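Local atomic coordinates of sorbitol dehydrogenase (Gluconobacter oxydans, PDB entry 5ITG), a protein that probably oxidises D-sorbitol to L-sorbose with NADP as hydride acceptor, as a polyol dehydrogenase of the mannitol dehydrogenase family. Residues A[376-381]-A[428-433]; A[12-17]-A[93-98]; A[70-75]-A[104-109]. All blocks are in the same frame, centred on the assembly; numbering follows the deposited sequence.

Interaction 1. Residues A[376-381]-A[428-433]; sequences DGCSKV and PTYGDA
The N-terminal end of helix 377-394, in the helical C-terminal domain of the mannitol dehydrogenase family, is covered here by the loop that leads into helix 432-439, with Cys378 against Tyr430 and Asp376 against Pro428 and Thr429. Asp376 holds the N-cap position. Its OD1 accepts from Ser379 OG at 2.7 Å, the hydroxyl lying on the syn side of the carboxylate and 32° out of its plane. That same OD1 takes a second bond, from a water that in turn accepts from the backbone N of Thr429, so two donors grip the oxygen and the water joins the helix start to the loop. No direct hydrogen bond spans the two segments. Van der Waals contacts supply the rest: Pro428 CD rests 3.9 Å from Asp376 CA, the proline and aspartate side chains crossing at about a right angle, and the Thr429 CG2 methyl lies 4.1 Å from the hydroxyl Ser379 OG. Cys378 N donates to OE1 of Glu427, the residue before Pro428, a further link between helix start and loop. Cys378 CB points toward the loop and meets CE1 and OH of the buried Tyr430, whose hydroxyl is bonded to Tyr409 OH; chi1 of 175° sets SG beside CE1 as well. The sulfur-aromatic contact is oblique: SG lies 4.9 Å from the centroid of the Tyr430 ring, 70° off its normal.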
ATOM      1  N   ASP A 376      -6.208  15.757   1.137  1.00 22.99           N
ATOM      2  CA  ASP A 376      -5.305  15.777   2.286  1.00 22.38           C
ATOM      3  C   ASP A 376      -3.937  16.214   1.764  1.00 21.46           C
ATOM      4  O   ASP A 376      -2.898  15.759   2.241  1.00 19.48           O
ATOM      5  CB  ASP A 376      -5.213  14.387   2.937  1.00 23.40           C
ATOM      6  CG  ASP A 376      -4.591  14.429   4.329  1.00 24.61           C
ATOM      7  OD1 ASP A 376      -4.391  15.540   4.870  1.00 23.95           O
ATOM      8  OD2 ASP A 376      -4.311  13.349   4.888  1.00 25.48           O
ATOM      9  N   GLY A 377      -3.961  17.104   0.775  1.00 18.90           N
ATOM     10  CA  GLY A 377      -2.740  17.606   0.176  1.00 21.29           C
ATOM     11  C   GLY A 377      -1.731  18.133   1.180  1.00 22.96           C
ATOM     12  O   GLY A 377      -0.525  18.081   0.943  1.00 21.67           O
ATOM     13  N   CYS A 378      -2.217  18.641   2.308  1.00 23.46           N
ATOM     14  CA  CYS A 378      -1.330  19.171   3.339  1.00 23.30           C
ATOM     15  C   CYS A 378      -0.424  18.084   3.912  1.00 22.56           C
ATOM     16  O   CYS A 378       0.798  18.257   4.000  1.00 22.65           O
ATOM     17  CB  CYS A 378      -2.143  19.795   4.474  1.00 22.58           C
ATOM     18  SG  CYS A 378      -1.125  20.353   5.862  1.00 24.30           S
ATOM     19  N   SER A 379      -1.031  16.972   4.316  1.00 21.74           N
ATOM     20  CA  SER A 379      -0.289  15.852   4.880  1.00 21.82           C
ATOM     21  C   SER A 379       0.629  15.233   3.831  1.00 19.76           C
ATOM     22  O   SER A 379       1.720  14.748   4.150  1.00 16.53           O
ATOM     23  CB  SER A 379      -1.247  14.776   5.399  1.00 20.37           C
ATOM     24  OG  SER A 379      -2.139  15.305   6.365  1.00 21.81           O
ATOM     25  N   LYS A 380       0.182  15.244   2.581  1.00 17.93           N
ATOM     26  CA  LYS A 380       0.978  14.667   1.505  1.00 19.42           C
ATOM     27  C   LYS A 380       2.203  15.523   1.229  1.00 17.95           C
ATOM     28  O   LYS A 380       3.297  15.000   1.041  1.00 18.78           O
ATOM     29  CB  LYS A 380       0.114  14.480   0.253  1.00 18.89           C
ATOM     30  CG  LYS A 380      -0.847  13.304   0.401  1.00 22.31           C
ATOM     31  CD  LYS A 380      -1.829  13.150  -0.745  1.00 23.22           C
ATOM     32  CE  LYS A 380      -2.724  11.933  -0.502  1.00 24.32           C
ATOM     33  NZ  LYS A 380      -3.896  11.890  -1.412  1.00 22.64           N
ATOM     34  N   VAL A 381       2.023  16.837   1.228  1.00 16.39           N
ATOM     35  CA  VAL A 381       3.138  17.746   1.013  1.00 17.25           C
ATOM     36  C   VAL A 381       4.135  17.569   2.160  1.00 17.11           C
ATOM     37  O   VAL A 381       5.339  17.472   1.938  1.00 16.09           O
ATOM     38  CB  VAL A 381       2.654  19.210   0.963  1.00 16.61           C
ATOM     39  CG1 VAL A 381       3.832  20.158   1.059  1.00 18.18           C
ATOM     40  CG2 VAL A 381       1.885  19.450  -0.338  1.00 16.67           C
ATOM     41  N   PRO A 428      -8.751  17.522   5.375  1.00 25.71           N
ATOM     42  CA  PRO A 428      -9.252  17.200   6.715  1.00 27.11           C
ATOM     43  C   PRO A 428      -8.619  17.981   7.866  1.00 27.81           C
ATOM     44  O   PRO A 428      -9.309  18.368   8.804  1.00 29.01           O
ATOM     45  CB  PRO A 428      -8.988  15.701   6.824  1.00 27.45           C
ATOM     46  CG  PRO A 428      -9.160  15.234   5.418  1.00 26.72           C
ATOM     47  CD  PRO A 428      -8.401  16.291   4.644  1.00 25.93           C
ATOM     48  N   THR A 429      -7.313  18.222   7.787  1.00 27.23           N
ATOM     49  CA  THR A 429      -6.606  18.926   8.855  1.00 27.11           C
ATOM     50  C   THR A 429      -6.807  20.437   8.849  1.00 28.72           C
ATOM     51  O   THR A 429      -6.395  21.122   9.783  1.00 29.36           O
ATOM     52  CB  THR A 429      -5.088  18.650   8.794  1.00 26.10           C
ATOM     53  OG1 THR A 429      -4.550  19.198   7.583  1.00 23.19           O
ATOM     54  CG2 THR A 429      -4.816  17.155   8.834  1.00 24.25           C
ATOM     55  N   TYR A 430      -7.430  20.957   7.800  1.00 28.69           N
ATOM     56  CA  TYR A 430      -7.668  22.391   7.702  1.00 28.75           C
ATOM     57  C   TYR A 430      -8.987  22.787   8.351  1.00 30.68           C
ATOM     58  O   TYR A 430      -9.982  22.065   8.252  1.00 28.31           O
ATOM     59  CB  TYR A 430      -7.688  22.843   6.235  1.00 28.15           C
ATOM     60  CG  TYR A 430      -6.330  22.947   5.573  1.00 28.77           C
ATOM     61  CD1 TYR A 430      -5.169  22.531   6.228  1.00 28.52           C
ATOM     62  CD2 TYR A 430      -6.209  23.456   4.279  1.00 29.07           C
ATOM     63  CE1 TYR A 430      -3.919  22.619   5.605  1.00 28.42           C
ATOM     64  CE2 TYR A 430      -4.972  23.547   3.651  1.00 27.66           C
ATOM     65  CZ  TYR A 430      -3.831  23.125   4.318  1.00 27.87           C
ATOM     66  OH  TYR A 430      -2.608  23.192   3.686  1.00 25.68           O
ATOM     67  N   GLY A 431      -8.976  23.939   9.017  1.00 31.21           N
ATOM     68  CA  GLY A 431     -10.172  24.455   9.657  1.00 33.63           C
ATOM     69  C   GLY A 431     -10.553  25.751   8.965  1.00 35.43           C
ATOM     70  O   GLY A 431     -10.116  26.000   7.839  1.00 34.71           O
ATOM     71  N   ASP A 432     -11.353  26.582   9.628  1.00 37.14           N
ATOM     72  CA  ASP A 432     -11.775  27.854   9.044  1.00 37.66           C
ATOM     73  C   ASP A 432     -10.585  28.777   8.836  1.00 36.94           C
ATOM     74  O   ASP A 432     -10.478  29.450   7.808  1.00 35.52           O
ATOM     75  CB  ASP A 432     -12.797  28.554   9.948  1.00 41.05           C
ATOM     76  CG  ASP A 432     -14.062  27.743  10.137  1.00 42.34           C
ATOM     77  OD1 ASP A 432     -14.602  27.239   9.129  1.00 43.69           O
ATOM     78  OD2 ASP A 432     -14.522  27.618  11.294  1.00 45.68           O
ATOM     79  N   ALA A 433      -9.694  28.810   9.822  1.00 36.16           N
ATOM     80  CA  ALA A 433      -8.507  29.649   9.748  1.00 36.00           C
ATOM     81  C   ALA A 433      -7.667  29.285   8.520  1.00 35.07           C
ATOM     82  O   ALA A 433      -7.351  30.141   7.694  1.00 35.39           O
ATOM     83  CB  ALA A 433      -7.679  29.488  11.016  1.00 35.50           C
TER
HETATM   84  O   HOH W   1      -5.569  18.327   5.271  1.00 21.12           O

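Interaction 2. Residues A[12-17]-A[93-98]; sequences ANVQAP and STVRVM
Gln15 OE1 sits over the centre of one face of the Arg96 guanidinium, 3.0 Å from CZ of Arg96, with the amide and guanidinium planes 39° apart. Because the oxygen lies above the plane, the N-H groups of Arg96 point past it; the poor angles rule out hydrogen bonds, so the attraction is probably electrostatic, from a carbonyl dipole to a delocalised cation. The two side chains run alongside each other in the same direction. Gln15 is extended, while Arg96 bends at chi3 (-55°) to bring its flat group under the amide oxygen. Their backbones form a short parallel beta pairing in which Gln15 is bonded through both its N and its O: Gln15 N donates to Val95 O at 3.0 Å and 170°, and Val97 N donates to Gln15 O at 2.8 Å. On the other face of the sheet Val14 packs with one methyl on each of two valines, CG2 to Val95 CG1 at 3.5 Å and CG1 to Val97 CG2 at 3.7 Å. Further along, the Pro17 ring lies against Val97 O, with CD at 3.1 Å. Strand 14-15 thus lines one side of strand 93-106, whose antiparallel partner is strand 82-87; helix 41-46 reaches Pro17, Arg96 and Met98 through Glu46.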
ATOM      1  N   ALA A  12      -6.776 -21.275 -23.921  1.00 48.66           N
ATOM      2  CA  ALA A  12      -5.372 -21.066 -24.266  1.00 47.27           C
ATOM      3  C   ALA A  12      -4.783 -19.754 -23.747  1.00 46.67           C
ATOM      4  O   ALA A  12      -3.577 -19.655 -23.525  1.00 46.11           O
ATOM      5  CB  ALA A  12      -5.202 -21.142 -25.779  1.00 47.90           C
ATOM      6  N   ASN A  13      -5.634 -18.752 -23.554  1.00 46.08           N
ATOM      7  CA  ASN A  13      -5.187 -17.441 -23.084  1.00 45.41           C
ATOM      8  C   ASN A  13      -5.029 -17.353 -21.566  1.00 43.98           C
ATOM      9  O   ASN A  13      -4.380 -16.440 -21.055  1.00 43.69           O
ATOM     10  CB  ASN A  13      -6.173 -16.367 -23.544  1.00 46.95           C
ATOM     11  CG  ASN A  13      -7.520 -16.487 -22.855  1.00 49.47           C
ATOM     12  OD1 ASN A  13      -8.158 -17.542 -22.894  1.00 50.90           O
ATOM     13  ND2 ASN A  13      -7.960 -15.404 -22.217  1.00 49.29           N
ATOM     14  N   VAL A  14      -5.626 -18.297 -20.848  1.00 41.73           N
ATOM     15  CA  VAL A  14      -5.561 -18.302 -19.392  1.00 39.84           C
ATOM     16  C   VAL A  14      -4.484 -19.247 -18.871  1.00 39.27           C
ATOM     17  O   VAL A  14      -4.478 -20.430 -19.200  1.00 39.21           O
ATOM     18  CB  VAL A  14      -6.918 -18.716 -18.788  1.00 39.69           C
ATOM     19  CG1 VAL A  14      -6.864 -18.630 -17.273  1.00 39.90           C
ATOM     20  CG2 VAL A  14      -8.020 -17.827 -19.335  1.00 39.51           C
ATOM     21  N   GLN A  15      -3.571 -18.723 -18.058  1.00 38.38           N
ATOM     22  CA  GLN A  15      -2.508 -19.545 -17.495  1.00 36.48           C
ATOM     23  C   GLN A  15      -3.001 -20.217 -16.219  1.00 36.11           C
ATOM     24  O   GLN A  15      -3.808 -19.653 -15.485  1.00 33.73           O
ATOM     25  CB  GLN A  15      -1.273 -18.695 -17.179  1.00 37.98           C
ATOM     26  CG  GLN A  15      -0.185 -19.456 -16.428  1.00 41.10           C
ATOM     27  CD  GLN A  15       1.030 -18.600 -16.115  1.00 43.65           C
ATOM     28  OE1 GLN A  15       0.905 -17.485 -15.607  1.00 45.09           O
ATOM     29  NE2 GLN A  15       2.215 -19.125 -16.407  1.00 44.25           N
ATOM     30  N   ALA A  16      -2.514 -21.426 -15.960  1.00 34.89           N
ATOM     31  CA  ALA A  16      -2.904 -22.158 -14.764  1.00 35.10           C
ATOM     32  C   ALA A  16      -1.734 -22.181 -13.791  1.00 34.63           C
ATOM     33  O   ALA A  16      -0.610 -21.831 -14.149  1.00 34.82           O
ATOM     34  CB  ALA A  16      -3.310 -23.579 -15.133  1.00 36.17           C
ATOM     35  N   PRO A  17      -1.983 -22.582 -12.538  1.00 34.88           N
ATOM     36  CA  PRO A  17      -0.891 -22.628 -11.564  1.00 35.18           C
ATOM     37  C   PRO A  17       0.276 -23.425 -12.134  1.00 35.96           C
ATOM     38  O   PRO A  17       0.093 -24.533 -12.623  1.00 37.36           O
ATOM     39  CB  PRO A  17      -1.538 -23.312 -10.368  1.00 35.04           C
ATOM     40  CG  PRO A  17      -2.950 -22.814 -10.440  1.00 34.85           C
ATOM     41  CD  PRO A  17      -3.265 -22.946 -11.910  1.00 33.66           C
ATOM     42  N   SER A  93      -3.358  -7.088 -21.487  1.00 31.14           N
ATOM     43  CA  SER A  93      -3.589  -7.771 -20.222  1.00 31.92           C
ATOM     44  C   SER A  93      -3.357  -9.266 -20.384  1.00 32.53           C
ATOM     45  O   SER A  93      -3.386  -9.789 -21.501  1.00 32.15           O
ATOM     46  CB  SER A  93      -5.029  -7.544 -19.748  1.00 32.95           C
ATOM     47  OG  SER A  93      -5.306  -6.171 -19.546  1.00 33.48           O
ATOM     48  N   THR A  94      -3.110  -9.940 -19.268  1.00 31.28           N
ATOM     49  CA  THR A  94      -2.916 -11.384 -19.257  1.00 31.74           C
ATOM     50  C   THR A  94      -3.717 -11.872 -18.058  1.00 31.55           C
ATOM     51  O   THR A  94      -3.938 -11.113 -17.112  1.00 29.79           O
ATOM     52  CB  THR A  94      -1.444 -11.776 -19.059  1.00 33.23           C
ATOM     53  OG1 THR A  94      -1.011 -11.357 -17.761  1.00 33.11           O
ATOM     54  CG2 THR A  94      -0.565 -11.128 -20.122  1.00 32.74           C
ATOM     55  N   VAL A  95      -4.173 -13.120 -18.096  1.00 31.01           N
ATOM     56  CA  VAL A  95      -4.951 -13.656 -16.986  1.00 31.44           C
ATOM     57  C   VAL A  95      -4.469 -15.037 -16.566  1.00 31.53           C
ATOM     58  O   VAL A  95      -4.051 -15.847 -17.398  1.00 30.88           O
ATOM     59  CB  VAL A  95      -6.465 -13.709 -17.326  1.00 32.11           C
ATOM     60  CG1 VAL A  95      -6.715 -14.646 -18.492  1.00 33.91           C
ATOM     61  CG2 VAL A  95      -7.255 -14.147 -16.101  1.00 31.15           C
ATOM     62  N   ARG A  96      -4.518 -15.294 -15.263  1.00 30.68           N
ATOM     63  CA  ARG A  96      -4.072 -16.571 -14.725  1.00 31.14           C
ATOM     64  C   ARG A  96      -4.939 -17.006 -13.552  1.00 31.30           C
ATOM     65  O   ARG A  96      -5.543 -16.177 -12.867  1.00 31.36           O
ATOM     66  CB  ARG A  96      -2.614 -16.462 -14.270  1.00 31.78           C
ATOM     67  CG  ARG A  96      -2.387 -15.461 -13.137  1.00 34.14           C
ATOM     68  CD  ARG A  96      -0.906 -15.285 -12.864  1.00 34.80           C
ATOM     69  NE  ARG A  96      -0.266 -16.566 -12.587  1.00 38.10           N
ATOM     70  CZ  ARG A  96       1.044 -16.778 -12.644  1.00 39.47           C
ATOM     71  NH1 ARG A  96       1.867 -15.789 -12.971  1.00 39.79           N
ATOM     72  NH2 ARG A  96       1.533 -17.981 -12.372  1.00 40.53           N
ATOM     73  N   VAL A  97      -5.010 -18.316 -13.336  1.00 29.56           N
ATOM     74  CA  VAL A  97      -5.780 -18.869 -12.232  1.00 28.52           C
ATOM     75  C   VAL A  97      -4.772 -19.154 -11.127  1.00 27.59           C
ATOM     76  O   VAL A  97      -3.843 -19.940 -11.304  1.00 26.88           O
ATOM     77  CB  VAL A  97      -6.504 -20.171 -12.650  1.00 29.76           C
ATOM     78  CG1 VAL A  97      -7.269 -20.753 -11.470  1.00 30.09           C
ATOM     79  CG2 VAL A  97      -7.455 -19.878 -13.795  1.00 30.13           C
HETATM   80  N   MSE A  98      -4.962 -18.493  -9.993  1.00 26.90           N
HETATM   81  CA  MSE A  98      -4.080 -18.607  -8.841  1.00 27.28           C
HETATM   82  C   MSE A  98      -4.429 -19.781  -7.928  1.00 25.98           C
HETATM   83  O   MSE A  98      -5.588 -19.963  -7.570  1.00 27.39           O
HETATM   84  CB  MSE A  98      -4.157 -17.310  -8.037  1.00 29.25           C
HETATM   85  CG  MSE A  98      -3.864 -16.058  -8.846  1.00 33.41           C
HETATM   86 SE   MSE A  98      -1.978 -15.720  -8.934  0.79 37.97          SE
HETATM   87  CE  MSE A  98      -1.750 -15.143  -7.102  1.00 35.40           C
TER

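Interaction 3. Residues A[70-75]-A[104-109]; sequences KKAEEF and YLLAPA
A chi1 of -175° swings the Tyr104 ring away from the residue's own backbone N and out from strand 104-106 to helix 70-75, where the Phe75 ring is turned to meet it. The two form an offset stack: the planes are 14° apart, the centroids 4.7 Å, and Tyr104 CD2 lies over one face of the Phe75 ring, toward its rim and 3.6 Å from Phe75 CD2. Ala72, one turn earlier on the helix, meets the other ortho-meta side of the tyrosine, CB to Tyr104 CE1 at 3.6 Å, and the same methyl is 3.6 Å from Leu106 CD1. It therefore fits between two side chains that leave the strand in the same direction. The fully extended Lys71 crosses the end of the tyrosine at about a right angle, its CE 3.2 Å from Tyr104 OH; its ammonium group is bonded to the backbone oxygen of Val33. Were Tyr104 replaced by an alanine, the Phe75 face would probably lose its stacking partner and a gap would open beside Ala72 and the aliphatic part of Lys71. Within the helix, Lys70 NZ and Glu74 OE2 form a salt bridge of 3.0 Å. Axes of the helix and strand segments approach to 8.5 Å and run nearly antiparallel, at 156°. Leu105, pointing away from the helix, joins strand 56-61 through backbone bonds to Gly59 and Gly61. Such packing of a helix on a beta-sheet face is characteristic of the alpha/beta layering of a Rossmann-fold domain.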
ATOM      1  N   LYS A  70     -20.822 -15.574   2.870  1.00 39.24           N
ATOM      2  CA  LYS A  70     -21.061 -15.703   1.434  1.00 39.32           C
ATOM      3  C   LYS A  70     -19.718 -15.776   0.704  1.00 38.55           C
ATOM      4  O   LYS A  70     -19.489 -16.656  -0.129  1.00 37.29           O
ATOM      5  CB  LYS A  70     -21.865 -14.498   0.931  1.00 41.40           C
ATOM      6  CG  LYS A  70     -22.299 -14.578  -0.525  1.00 44.93           C
ATOM      7  CD  LYS A  70     -23.312 -15.693  -0.741  1.00 47.61           C
ATOM      8  CE  LYS A  70     -23.820 -15.712  -2.176  1.00 49.53           C
ATOM      9  NZ  LYS A  70     -22.735 -15.998  -3.156  1.00 51.68           N
ATOM     10  N   LYS A  71     -18.833 -14.840   1.030  1.00 37.77           N
ATOM     11  CA  LYS A  71     -17.505 -14.784   0.433  1.00 36.22           C
ATOM     12  C   LYS A  71     -16.769 -16.103   0.651  1.00 35.02           C
ATOM     13  O   LYS A  71     -16.228 -16.690  -0.288  1.00 34.53           O
ATOM     14  CB  LYS A  71     -16.714 -13.634   1.065  1.00 37.18           C
ATOM     15  CG  LYS A  71     -15.285 -13.478   0.560  1.00 39.20           C
ATOM     16  CD  LYS A  71     -14.554 -12.384   1.343  1.00 39.98           C
ATOM     17  CE  LYS A  71     -13.092 -12.274   0.927  1.00 40.18           C
ATOM     18  NZ  LYS A  71     -12.381 -11.240   1.727  1.00 37.24           N
ATOM     19  N   ALA A  72     -16.754 -16.564   1.897  1.00 34.69           N
ATOM     20  CA  ALA A  72     -16.087 -17.813   2.244  1.00 35.02           C
ATOM     21  C   ALA A  72     -16.671 -18.984   1.459  1.00 34.70           C
ATOM     22  O   ALA A  72     -15.947 -19.895   1.061  1.00 33.96           O
ATOM     23  CB  ALA A  72     -16.211 -18.073   3.742  1.00 35.37           C
ATOM     24  N   GLU A  73     -17.982 -18.957   1.240  1.00 34.95           N
ATOM     25  CA  GLU A  73     -18.649 -20.024   0.501  1.00 36.16           C
ATOM     26  C   GLU A  73     -18.248 -19.992  -0.965  1.00 35.02           C
ATOM     27  O   GLU A  73     -18.017 -21.033  -1.576  1.00 33.49           O
ATOM     28  CB  GLU A  73     -20.167 -19.891   0.630  1.00 38.56           C
ATOM     29  CG  GLU A  73     -20.671 -20.072   2.051  1.00 43.79           C
ATOM     30  CD  GLU A  73     -22.166 -19.856   2.182  1.00 46.61           C
ATOM     31  OE1 GLU A  73     -22.641 -18.729   1.913  1.00 48.45           O
ATOM     32  OE2 GLU A  73     -22.868 -20.818   2.559  1.00 49.10           O
ATOM     33  N   GLU A  74     -18.155 -18.791  -1.528  1.00 35.77           N
ATOM     34  CA  GLU A  74     -17.779 -18.648  -2.927  1.00 35.88           C
ATOM     35  C   GLU A  74     -16.350 -19.124  -3.166  1.00 35.01           C
ATOM     36  O   GLU A  74     -16.046 -19.692  -4.216  1.00 34.21           O
ATOM     37  CB  GLU A  74     -17.935 -17.194  -3.366  1.00 37.95           C
ATOM     38  CG  GLU A  74     -19.358 -16.685  -3.278  1.00 41.63           C
ATOM     39  CD  GLU A  74     -19.540 -15.343  -3.952  1.00 43.59           C
ATOM     40  OE1 GLU A  74     -18.837 -14.385  -3.576  1.00 45.90           O
ATOM     41  OE2 GLU A  74     -20.389 -15.246  -4.861  1.00 46.37           O
ATOM     42  N   PHE A  75     -15.476 -18.888  -2.190  1.00 34.55           N
ATOM     43  CA  PHE A  75     -14.080 -19.319  -2.283  1.00 33.80           C
ATOM     44  C   PHE A  75     -14.021 -20.845  -2.268  1.00 33.68           C
ATOM     45  O   PHE A  75     -13.454 -21.465  -3.166  1.00 33.77           O
ATOM     46  CB  PHE A  75     -13.267 -18.762  -1.107  1.00 32.80           C
ATOM     47  CG  PHE A  75     -12.561 -17.463  -1.407  1.00 31.75           C
ATOM     48  CD1 PHE A  75     -11.409 -17.447  -2.193  1.00 33.95           C
ATOM     49  CD2 PHE A  75     -13.050 -16.257  -0.913  1.00 33.45           C
ATOM     50  CE1 PHE A  75     -10.754 -16.245  -2.482  1.00 32.41           C
ATOM     51  CE2 PHE A  75     -12.404 -15.048  -1.197  1.00 32.72           C
ATOM     52  CZ  PHE A  75     -11.254 -15.045  -1.984  1.00 32.42           C
ATOM     53  N   TYR A 104      -9.793 -21.281   3.001  1.00 32.07           N
ATOM     54  CA  TYR A 104     -10.303 -19.999   3.461  1.00 32.16           C
ATOM     55  C   TYR A 104     -11.205 -20.277   4.659  1.00 31.45           C
ATOM     56  O   TYR A 104     -12.270 -20.882   4.519  1.00 30.21           O
ATOM     57  CB  TYR A 104     -11.092 -19.316   2.343  1.00 34.41           C
ATOM     58  CG  TYR A 104     -11.560 -17.915   2.669  1.00 37.41           C
ATOM     59  CD1 TYR A 104     -12.555 -17.688   3.621  1.00 38.57           C
ATOM     60  CD2 TYR A 104     -11.006 -16.810   2.022  1.00 39.26           C
ATOM     61  CE1 TYR A 104     -12.987 -16.391   3.920  1.00 40.84           C
ATOM     62  CE2 TYR A 104     -11.429 -15.512   2.312  1.00 40.33           C
ATOM     63  CZ  TYR A 104     -12.417 -15.308   3.261  1.00 40.48           C
ATOM     64  OH  TYR A 104     -12.829 -14.028   3.547  1.00 39.74           O
ATOM     65  N   LEU A 105     -10.770 -19.843   5.836  1.00 29.70           N
ATOM     66  CA  LEU A 105     -11.538 -20.065   7.052  1.00 30.04           C
ATOM     67  C   LEU A 105     -12.131 -18.804   7.641  1.00 29.18           C
ATOM     68  O   LEU A 105     -11.501 -17.748   7.646  1.00 28.47           O
ATOM     69  CB  LEU A 105     -10.668 -20.718   8.129  1.00 28.91           C
ATOM     70  CG  LEU A 105     -10.184 -22.156   7.944  1.00 32.85           C
ATOM     71  CD1 LEU A 105      -9.273 -22.267   6.740  1.00 32.24           C
ATOM     72  CD2 LEU A 105      -9.456 -22.592   9.211  1.00 34.12           C
ATOM     73  N   LEU A 106     -13.357 -18.925   8.134  1.00 29.92           N
ATOM     74  CA  LEU A 106     -14.029 -17.822   8.798  1.00 31.46           C
ATOM     75  C   LEU A 106     -13.796 -18.081  10.283  1.00 32.37           C
ATOM     76  O   LEU A 106     -14.406 -18.981  10.868  1.00 32.43           O
ATOM     77  CB  LEU A 106     -15.526 -17.838   8.495  1.00 34.19           C
ATOM     78  CG  LEU A 106     -15.986 -16.975   7.324  1.00 36.02           C
ATOM     79  CD1 LEU A 106     -17.460 -17.232   7.043  1.00 37.06           C
ATOM     80  CD2 LEU A 106     -15.749 -15.515   7.661  1.00 37.31           C
ATOM     81  N   ALA A 107     -12.901 -17.300  10.882  1.00 32.17           N
ATOM     82  CA  ALA A 107     -12.560 -17.452  12.292  1.00 31.08           C
ATOM     83  C   ALA A 107     -13.757 -17.655  13.216  1.00 31.79           C
ATOM     84  O   ALA A 107     -13.786 -18.602  14.003  1.00 29.30           O
ATOM     85  CB  ALA A 107     -11.739 -16.249  12.761  1.00 32.92           C
ATOM     86  N   PRO A 108     -14.760 -16.767  13.143  1.00 32.63           N
ATOM     87  CA  PRO A 108     -15.932 -16.914  14.010  1.00 33.39           C
ATOM     88  C   PRO A 108     -16.623 -18.276  13.929  1.00 34.62           C
ATOM     89  O   PRO A 108     -17.121 -18.776  14.936  1.00 36.02           O
ATOM     90  CB  PRO A 108     -16.833 -15.764  13.564  1.00 33.96           C
ATOM     91  CG  PRO A 108     -15.840 -14.701  13.182  1.00 32.45           C
ATOM     92  CD  PRO A 108     -14.826 -15.504  12.385  1.00 32.27           C
ATOM     93  N   ALA A 109     -16.644 -18.877  12.742  1.00 35.05           N
ATOM     94  CA  ALA A 109     -17.279 -20.177  12.546  1.00 35.69           C
ATOM     95  C   ALA A 109     -16.687 -21.260  13.446  1.00 37.03           C
ATOM     96  O   ALA A 109     -17.407 -22.139  13.919  1.00 37.11           O
ATOM     97  CB  ALA A 109     -17.174 -20.599  11.087  1.00 35.78           C
TER

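How the interactions relate
Interactions 2 and 3 share strand 93-106 and belong to the same sheet: residues 93-98 pair edgewise with strand 14-15, whereas residues 104-106 offer side chains to helix 66-77. Their centres are 25 Å apart and their nearest atoms about 8 Å, so they do not touch, and their segments alternate along the chain. Interaction 1 lies in the C-terminal domain, its centre 44 Å from that of interaction 2 and 40 Å from that of interaction 3, with nearest atoms about 26 and 25 Å away respectively. The structure is substrate-free, and none of the three contacts includes a bound ligand; they document packing within the Rossmann domain, the kind that binds the dinucleotide cofactor in this family, and the helical C-terminal domain.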